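Side-chain contacts in probable CoA-transferase alpha subunit (Rhodococcus jostii, PDB 6COJ), which probably acts as the alpha subunit of a CoA-transferase family enzyme and binds a coenzyme A thioester of a bicyclic spirolactone acid: residues A[53-58]-A[287-292]; A[72-77]-A[269-274]; A[181-186]-A[259-264]. The protein carries 1 engineered substitution. All blocks are in the same frame, centred on the assembly; numbering follows the deposited sequence. Where two conformers were deposited one is given.

How the interactions relate
Of the elements that take part, helix 48-56 comes first along the chain, then helix 70-77. Strand 177-184, later in the chain, belongs to the parallel sheet. The second segment of each contact lies beyond the last sheet strand, 244-247, toward the C terminus. Interaction 3 closes the innermost loop, from 181-186 to 259-264. It is nested inside interaction 2, which is nested inside interaction 1; none cross. Together they tie the C-terminal loop and helices to the sheet and its helices. Interactions 1 and 2 touch where Leu55 packs on Leu74 and Leu75. Interactions 1 and 3 meet through Leu54 and Leu181. Interactions 2 and 3 do not touch.

Interaction 1. Residues A[53-58]-A[287-292]; sequences ALLRSD and TYLSGS
Leu55 and Arg56, in the last turn of helix 48-56, meet the turn between the C-terminal helices 278-288 and 293-306. The contact joins a helix of the Rossmann-like CoA-transferase core to the C-terminal helices at the surface. The apolar part is small. Leu55 CD2 touches Leu289 CD1 at 4.1 Å, and the two side chains pass each other at a slant. Leu74 of helix 70-77 touches both leucines.

The polar part centres on Arg56. Its chain bends at chi3 (-62°), which folds the guanidinium back over its own helix, with Ala53 CA 3.5 Å above one face. Arg56 CD lies 3.1 Å from Gly291 O. A water in the guanidinium plane accepts from Arg56 NH1 at 2.9 Å and donates to Gly291 O at 3.1 Å. Arg56 NH2 forms a salt bridge with Asp24. Replacing Arg56 with an alanine would probably leave Asp24 without this charged mate and the water without its donor.

The helix end is finished locally: Ser57 OG donates to Leu54 O at 2.7 Å, tilted 19° from the carbonyl plane.

Interaction 2. Residues A[72-77]-A[269-274]; sequences LGLLCS and RHYAES
A buried helix-to-helix contact places Tyr271 of the C-terminal helix 265-274 against Gly73 and Leu74 of helix 70-77. The latter helix follows strand 62-65 of the parallel sheet in the Rossmann-like CoA-transferase core. The backbones stay well apart, and the tyrosine spans the gap.

Its CG is anti to the backbone N (chi1 154°), which sends the ring out from its helix to the neighbouring one. The phenol oxygen ends over the glycine backbone, with Tyr271 OH 3.5 Å from Gly73 CA. Glycine makes this approach possible. A beta carbon built on Gly73 would come within about 2.2 Å of Tyr271 OH, which is a clash.

Leu74 packs obliquely against the ring: its CD2 methyl lies 3.7 Å from Tyr271 CE1. Met48 and Val51 of helix 48-56 and Trp281 of helix 278-288 also touch Leu74, so the leucine sits among three other helices. The phenol hydroxyl is buried but not without a partner: it is hydrogen-bonded to Asp98, next in sequence to Tyr97, which lines the pocket of the bound CoA thioester. Phe254 also meets the Tyr271 ring.

Serine hydroxyls bond back to the turn before them in both helices. Ser77 OG donates to Leu74 O at 2.7 Å. In the other helix, His270 O accepts two bonds from one residue, Ser274 N and Ser274 OG, which reach it from opposite faces of the carbonyl plane. The hydroxyl bond, Ser274 OG to His270 O, is 2.8 Å long. Ser274 OG also sits 3.5 Å above the His270 ring plane, nearer the ring's border than its centre.

Interaction 3. Residues A[181-186]-A[259-264]; sequences LVHLNL and DSYGRD
Tyr261 OH, which points at His183, is gripped by two hydrogen-bonding partners, Glu218 OE1 and Ala252 N. His183 lies in strand 177-184 of the parallel sheet of the CoA-transferase core. Tyr261 belongs to the loop that leads from strand 244-247 to helix 265-274, which Asp264 N-caps. The two side chains come from opposite directions. They do not bond directly: His183 NE2 and Tyr261 OH stand 4.1 Å apart. Glu218 OE1 links them, since it is hydrogen-bonded to both.

His183 has CG anti to the backbone N (chi1 -175°), which carries its ring off the strand toward the loop. Its other nitrogen, His183 ND1, is hydrogen-bonded to Ser216 on the neighbouring strand 213-217. Bonds at both nitrogens fix the rotation of the imidazole. Tyr261 has CG between the backbone N and the carbonyl carbon (chi1 42°), and from there its phenol end reaches toward His183 and Glu218.

Two residues on from His183, Asn185 packs on Ser260. Asn185 CB is 4.1 Å from Ser260 OG. Asn185 and Leu186 form a classic beta bulge against strand 193-194.

The chemistry implies a shared acceptor joining strand and loop. The backbone N of Ala252 can only donate to the phenol oxygen, which is consistent with the phenol proton being turned to Glu218. The carboxylate oxygen would then accept from tyrosine and histidine together.

Interaction 1. Residues A[53-58]-A[287-292]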
# COMPACT_ATOMS: atom_id res chain seq x y z
N ALA A 53 -5.18 23.92 -19.55
CA ALA A 53 -5.44 25.16 -18.82
C ALA A 53 -4.14 25.77 -18.30
O ALA A 53 -3.98 27.00 -18.29
CB ALA A 53 -6.43 24.90 -17.68
N LEU A 54 -3.19 24.92 -17.88
CA LEU A 54 -1.86 25.42 -17.54
C LEU A 54 -1.20 26.13 -18.72
O LEU A 54 -0.59 27.19 -18.56
CB LEU A 54 -0.98 24.27 -17.06
CG LEU A 54 -0.80 24.15 -15.55
CD1 LEU A 54 -0.04 22.87 -15.20
CD2 LEU A 54 -0.09 25.36 -14.99
N LEU A 55 -1.31 25.55 -19.92
CA LEU A 55 -0.71 26.16 -21.11
C LEU A 55 -1.31 27.52 -21.40
O LEU A 55 -0.61 28.43 -21.85
CB LEU A 55 -0.87 25.23 -22.32
CG LEU A 55 0.38 24.43 -22.71
CD1 LEU A 55 0.90 23.63 -21.53
CD2 LEU A 55 0.11 23.53 -23.91
N ARG A 56 -2.62 27.68 -21.18
CA ARG A 56 -3.27 28.96 -21.41
C ARG A 56 -2.80 30.01 -20.40
O ARG A 56 -2.83 31.21 -20.71
CB ARG A 56 -4.78 28.80 -21.30
CG ARG A 56 -5.42 28.02 -22.43
CD ARG A 56 -6.92 28.22 -22.46
NE ARG A 56 -7.59 27.75 -21.25
CZ ARG A 56 -8.00 26.50 -21.06
NH1 ARG A 56 -7.81 25.58 -22.01
NH2 ARG A 56 -8.62 26.16 -19.94
N SER A 57 -2.39 29.58 -19.21
CA SER A 57 -2.00 30.47 -18.13
C SER A 57 -0.55 30.92 -18.30
O SER A 57 0.18 30.46 -19.19
CB SER A 57 -2.13 29.76 -16.78
OG SER A 57 -1.01 28.92 -16.50
N ASP A 58 -0.13 31.83 -17.42
CA ASP A 58 1.26 32.26 -17.35
C ASP A 58 2.06 31.52 -16.29
O ASP A 58 3.20 31.91 -16.01
CB ASP A 58 1.36 33.77 -17.15
CG ASP A 58 0.82 34.23 -15.80
OD1 ASP A 58 0.28 33.40 -15.04
OD2 ASP A 58 0.93 35.44 -15.51
N THR A 287 -5.04 25.51 -34.03
CA THR A 287 -6.28 24.74 -34.14
C THR A 287 -6.76 24.21 -32.78
O THR A 287 -7.96 24.22 -32.51
CB THR A 287 -6.11 23.59 -35.13
OG1 THR A 287 -5.80 24.11 -36.43
CG2 THR A 287 -7.38 22.75 -35.22
N TYR A 288 -5.84 23.78 -31.92
CA TYR A 288 -6.22 23.02 -30.72
C TYR A 288 -5.95 23.73 -29.40
O TYR A 288 -6.67 23.47 -28.44
CB TYR A 288 -5.54 21.64 -30.71
CG TYR A 288 -5.92 20.82 -31.91
CD1 TYR A 288 -7.16 20.20 -31.98
CD2 TYR A 288 -5.08 20.73 -33.01
CE1 TYR A 288 -7.54 19.49 -33.10
CE2 TYR A 288 -5.45 20.01 -34.13
CZ TYR A 288 -6.68 19.39 -34.17
OH TYR A 288 -7.06 18.68 -35.29
N LEU A 289 -4.95 24.60 -29.33
CA LEU A 289 -4.48 25.09 -28.03
C LEU A 289 -4.63 26.60 -27.87
O LEU A 289 -4.03 27.18 -26.95
CB LEU A 289 -3.03 24.66 -27.78
CG LEU A 289 -2.72 23.17 -27.92
CD1 LEU A 289 -1.23 22.90 -27.71
CD2 LEU A 289 -3.55 22.36 -26.93
N SER A 290 -5.40 27.27 -28.73
CA SER A 290 -5.50 28.73 -28.68
C SER A 290 -6.85 29.22 -28.19
O SER A 290 -7.10 30.44 -28.20
CB SER A 290 -5.15 29.33 -30.04
OG SER A 290 -3.81 29.03 -30.39
N GLY A 291 -7.73 28.32 -27.76
CA GLY A 291 -9.04 28.67 -27.27
C GLY A 291 -9.32 27.98 -25.94
O GLY A 291 -8.42 27.69 -25.16
N SER A 292 -10.61 27.71 -25.71
CA SER A 292 -11.06 27.07 -24.48
C SER A 292 -10.99 25.55 -24.59
O SER A 292 -10.66 24.99 -25.64
CB SER A 292 -12.49 27.50 -24.17
OG SER A 292 -13.38 26.96 -25.14
O HOH W 1 -6.70 25.11 -24.66

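Interaction 2. Residues A[72-77]-A[269-274]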
# COMPACT_ATOMS: atom_id res chain seq x y z
N LEU A 72 3.69 15.97 -19.84
CA LEU A 72 5.01 16.58 -19.75
C LEU A 72 5.44 17.15 -21.08
O LEU A 72 6.06 18.23 -21.13
CB LEU A 72 6.01 15.54 -19.23
CG LEU A 72 7.42 16.04 -18.92
CD1 LEU A 72 7.38 17.20 -17.93
CD2 LEU A 72 8.28 14.90 -18.39
N GLY A 73 5.13 16.47 -22.19
CA GLY A 73 5.45 17.01 -23.50
C GLY A 73 4.81 18.36 -23.74
O GLY A 73 5.47 19.31 -24.18
N LEU A 74 3.50 18.47 -23.47
CA LEU A 74 2.84 19.75 -23.68
C LEU A 74 3.44 20.85 -22.80
O LEU A 74 3.67 21.97 -23.26
CB LEU A 74 1.33 19.62 -23.45
CG LEU A 74 0.53 18.96 -24.56
CD1 LEU A 74 -0.91 18.75 -24.11
CD2 LEU A 74 0.57 19.78 -25.86
N LEU A 75 3.72 20.53 -21.53
CA LEU A 75 4.34 21.54 -20.68
C LEU A 75 5.71 21.96 -21.22
O LEU A 75 6.06 23.15 -21.18
CB LEU A 75 4.45 21.00 -19.25
CG LEU A 75 3.10 20.83 -18.55
CD1 LEU A 75 3.28 20.10 -17.22
CD2 LEU A 75 2.41 22.17 -18.33
N CYS A 76 6.48 21.01 -21.75
CA CYS A 76 7.77 21.35 -22.34
C CYS A 76 7.61 22.20 -23.58
O CYS A 76 8.43 23.09 -23.84
CB CYS A 76 8.55 20.08 -22.66
SG CYS A 76 9.24 19.25 -21.21
N SER A 77 6.57 21.93 -24.38
CA SER A 77 6.34 22.74 -25.57
C SER A 77 6.13 24.21 -25.25
O SER A 77 6.39 25.07 -26.10
CB SER A 77 5.16 22.21 -26.40
OG SER A 77 3.91 22.60 -25.86
N ARG A 269 -0.97 10.51 -32.58
CA ARG A 269 -0.03 10.53 -33.70
C ARG A 269 0.07 11.92 -34.31
O ARG A 269 1.16 12.38 -34.65
CB ARG A 269 -0.41 9.50 -34.75
CG ARG A 269 0.02 8.10 -34.38
CD ARG A 269 -0.10 7.14 -35.55
NE ARG A 269 -1.47 6.95 -35.99
CZ ARG A 269 -2.27 5.98 -35.55
NH1 ARG A 269 -1.84 5.12 -34.63
NH2 ARG A 269 -3.50 5.88 -36.03
N HIS A 270 -1.07 12.62 -34.45
CA HIS A 270 -1.05 13.97 -35.01
C HIS A 270 -0.32 14.94 -34.09
O HIS A 270 0.45 15.79 -34.56
CB HIS A 270 -2.48 14.44 -35.27
CG HIS A 270 -2.57 15.81 -35.87
ND1 HIS A 270 -2.12 16.09 -37.14
CD2 HIS A 270 -3.06 16.97 -35.38
CE1 HIS A 270 -2.33 17.36 -37.41
NE2 HIS A 270 -2.90 17.92 -36.35
N TYR A 271 -0.53 14.83 -32.78
CA TYR A 271 0.23 15.63 -31.82
C TYR A 271 1.73 15.41 -32.01
O TYR A 271 2.50 16.38 -32.12
CB TYR A 271 -0.21 15.27 -30.39
CG TYR A 271 0.85 15.52 -29.33
CD1 TYR A 271 1.11 16.81 -28.86
CD2 TYR A 271 1.59 14.47 -28.81
CE1 TYR A 271 2.09 17.03 -27.90
CE2 TYR A 271 2.57 14.69 -27.85
CZ TYR A 271 2.81 15.97 -27.40
OH TYR A 271 3.77 16.19 -26.44
N ALA A 272 2.16 14.15 -32.07
CA ALA A 272 3.59 13.84 -32.14
C ALA A 272 4.19 14.34 -33.45
O ALA A 272 5.26 14.95 -33.46
CB ALA A 272 3.81 12.34 -31.96
N GLU A 273 3.50 14.08 -34.57
CA GLU A 273 4.01 14.54 -35.86
C GLU A 273 3.98 16.05 -35.98
O GLU A 273 4.79 16.63 -36.71
CB GLU A 273 3.23 13.89 -37.01
CG GLU A 273 3.64 12.45 -37.29
CD GLU A 273 2.48 11.60 -37.77
OE1 GLU A 273 1.42 12.17 -38.08
OE2 GLU A 273 2.64 10.36 -37.83
N SER A 274 3.07 16.72 -35.27
CA SER A 274 3.03 18.18 -35.35
C SER A 274 4.21 18.83 -34.64
O SER A 274 4.52 19.99 -34.92
CB SER A 274 1.70 18.71 -34.82
OG SER A 274 0.63 18.34 -35.69

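Interaction 3. Residues A[181-186]-A[259-264]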
# COMPACT_ATOMS: atom_id res chain seq x y z
N LEU A 181 -2.43 17.40 -9.71
CA LEU A 181 -3.48 17.44 -10.73
C LEU A 181 -3.75 16.00 -11.14
O LEU A 181 -2.84 15.31 -11.60
CB LEU A 181 -3.02 18.25 -11.95
CG LEU A 181 -2.47 19.65 -11.69
CD1 LEU A 181 -1.93 20.24 -12.99
CD2 LEU A 181 -3.54 20.54 -11.10
N VAL A 182 -4.99 15.54 -10.96
CA VAL A 182 -5.37 14.17 -11.31
C VAL A 182 -6.72 14.21 -12.00
O VAL A 182 -7.52 15.12 -11.80
CB VAL A 182 -5.40 13.22 -10.08
CG1 VAL A 182 -4.03 13.18 -9.38
CG2 VAL A 182 -6.49 13.64 -9.09
N HIS A 183 -6.99 13.18 -12.81
CA HIS A 183 -8.25 13.03 -13.52
C HIS A 183 -8.84 11.66 -13.21
O HIS A 183 -8.15 10.64 -13.35
CB HIS A 183 -8.07 13.13 -15.03
CG HIS A 183 -9.35 13.10 -15.79
ND1 HIS A 183 -10.16 14.21 -15.92
CD2 HIS A 183 -9.98 12.09 -16.45
CE1 HIS A 183 -11.23 13.90 -16.63
NE2 HIS A 183 -11.14 12.62 -16.97
N LEU A 184 -10.11 11.63 -12.82
CA LEU A 184 -10.80 10.40 -12.46
C LEU A 184 -12.13 10.30 -13.20
O LEU A 184 -12.58 11.24 -13.86
CB LEU A 184 -10.97 10.27 -10.94
CG LEU A 184 -9.66 9.88 -10.25
CD1 LEU A 184 -9.74 10.10 -8.75
CD2 LEU A 184 -9.30 8.42 -10.55
N ASN A 185 -12.77 9.15 -13.09
CA ASN A 185 -13.95 8.92 -13.91
C ASN A 185 -15.22 9.51 -13.33
O ASN A 185 -16.13 9.88 -14.08
CB ASN A 185 -14.13 7.43 -14.21
CG ASN A 185 -12.95 6.86 -14.97
OD1 ASN A 185 -12.93 6.85 -16.22
ND2 ASN A 185 -11.95 6.41 -14.24
N LEU A 186 -15.34 9.58 -12.01
CA LEU A 186 -16.58 9.97 -11.38
C LEU A 186 -16.25 10.58 -10.03
O LEU A 186 -15.33 10.12 -9.35
CB LEU A 186 -17.45 8.73 -11.16
CG LEU A 186 -18.95 8.92 -10.99
CD1 LEU A 186 -19.55 9.59 -12.22
CD2 LEU A 186 -19.57 7.56 -10.78
N ASP A 259 -12.71 2.80 -18.22
CA ASP A 259 -13.96 2.39 -18.86
C ASP A 259 -14.60 3.49 -19.70
O ASP A 259 -15.51 3.19 -20.49
CB ASP A 259 -14.99 1.99 -17.81
CG ASP A 259 -14.78 0.60 -17.26
OD1 ASP A 259 -13.97 -0.15 -17.84
OD2 ASP A 259 -15.43 0.27 -16.24
N SER A 260 -14.18 4.75 -19.54
CA SER A 260 -14.88 5.85 -20.21
C SER A 260 -14.56 5.89 -21.69
O SER A 260 -15.45 6.08 -22.52
CB SER A 260 -14.52 7.18 -19.54
OG SER A 260 -14.97 7.20 -18.19
N TYR A 261 -13.28 5.75 -22.05
CA TYR A 261 -12.85 5.73 -23.44
C TYR A 261 -11.41 5.26 -23.50
O TYR A 261 -10.67 5.32 -22.51
CB TYR A 261 -12.99 7.11 -24.13
CG TYR A 261 -12.54 8.30 -23.28
CD1 TYR A 261 -11.22 8.71 -23.27
CD2 TYR A 261 -13.45 8.99 -22.50
CE1 TYR A 261 -10.81 9.81 -22.50
CE2 TYR A 261 -13.06 10.07 -21.72
CZ TYR A 261 -11.74 10.48 -21.72
OH TYR A 261 -11.35 11.56 -20.95
N GLY A 262 -11.02 4.77 -24.68
CA GLY A 262 -9.64 4.43 -24.95
C GLY A 262 -8.85 5.63 -25.45
O GLY A 262 -9.33 6.76 -25.52
N ARG A 263 -7.59 5.36 -25.79
CA ARG A 263 -6.72 6.41 -26.30
C ARG A 263 -7.14 6.81 -27.71
O ARG A 263 -7.51 5.96 -28.53
CB ARG A 263 -5.27 5.91 -26.32
CG ARG A 263 -4.24 6.95 -26.79
CD ARG A 263 -2.81 6.41 -26.70
NE ARG A 263 -2.48 5.99 -25.33
CZ ARG A 263 -2.35 4.72 -24.95
NH1 ARG A 263 -2.48 3.74 -25.82
NH2 ARG A 263 -2.06 4.45 -23.68
N ASP A 264 -7.09 8.11 -27.99
CA ASP A 264 -7.31 8.58 -29.36
C ASP A 264 -5.98 8.45 -30.08
O ASP A 264 -5.18 9.38 -30.12
CB ASP A 264 -7.81 10.02 -29.35
CG ASP A 264 -8.24 10.49 -30.73
OD1 ASP A 264 -7.85 9.88 -31.75
OD2 ASP A 264 -9.00 11.48 -30.79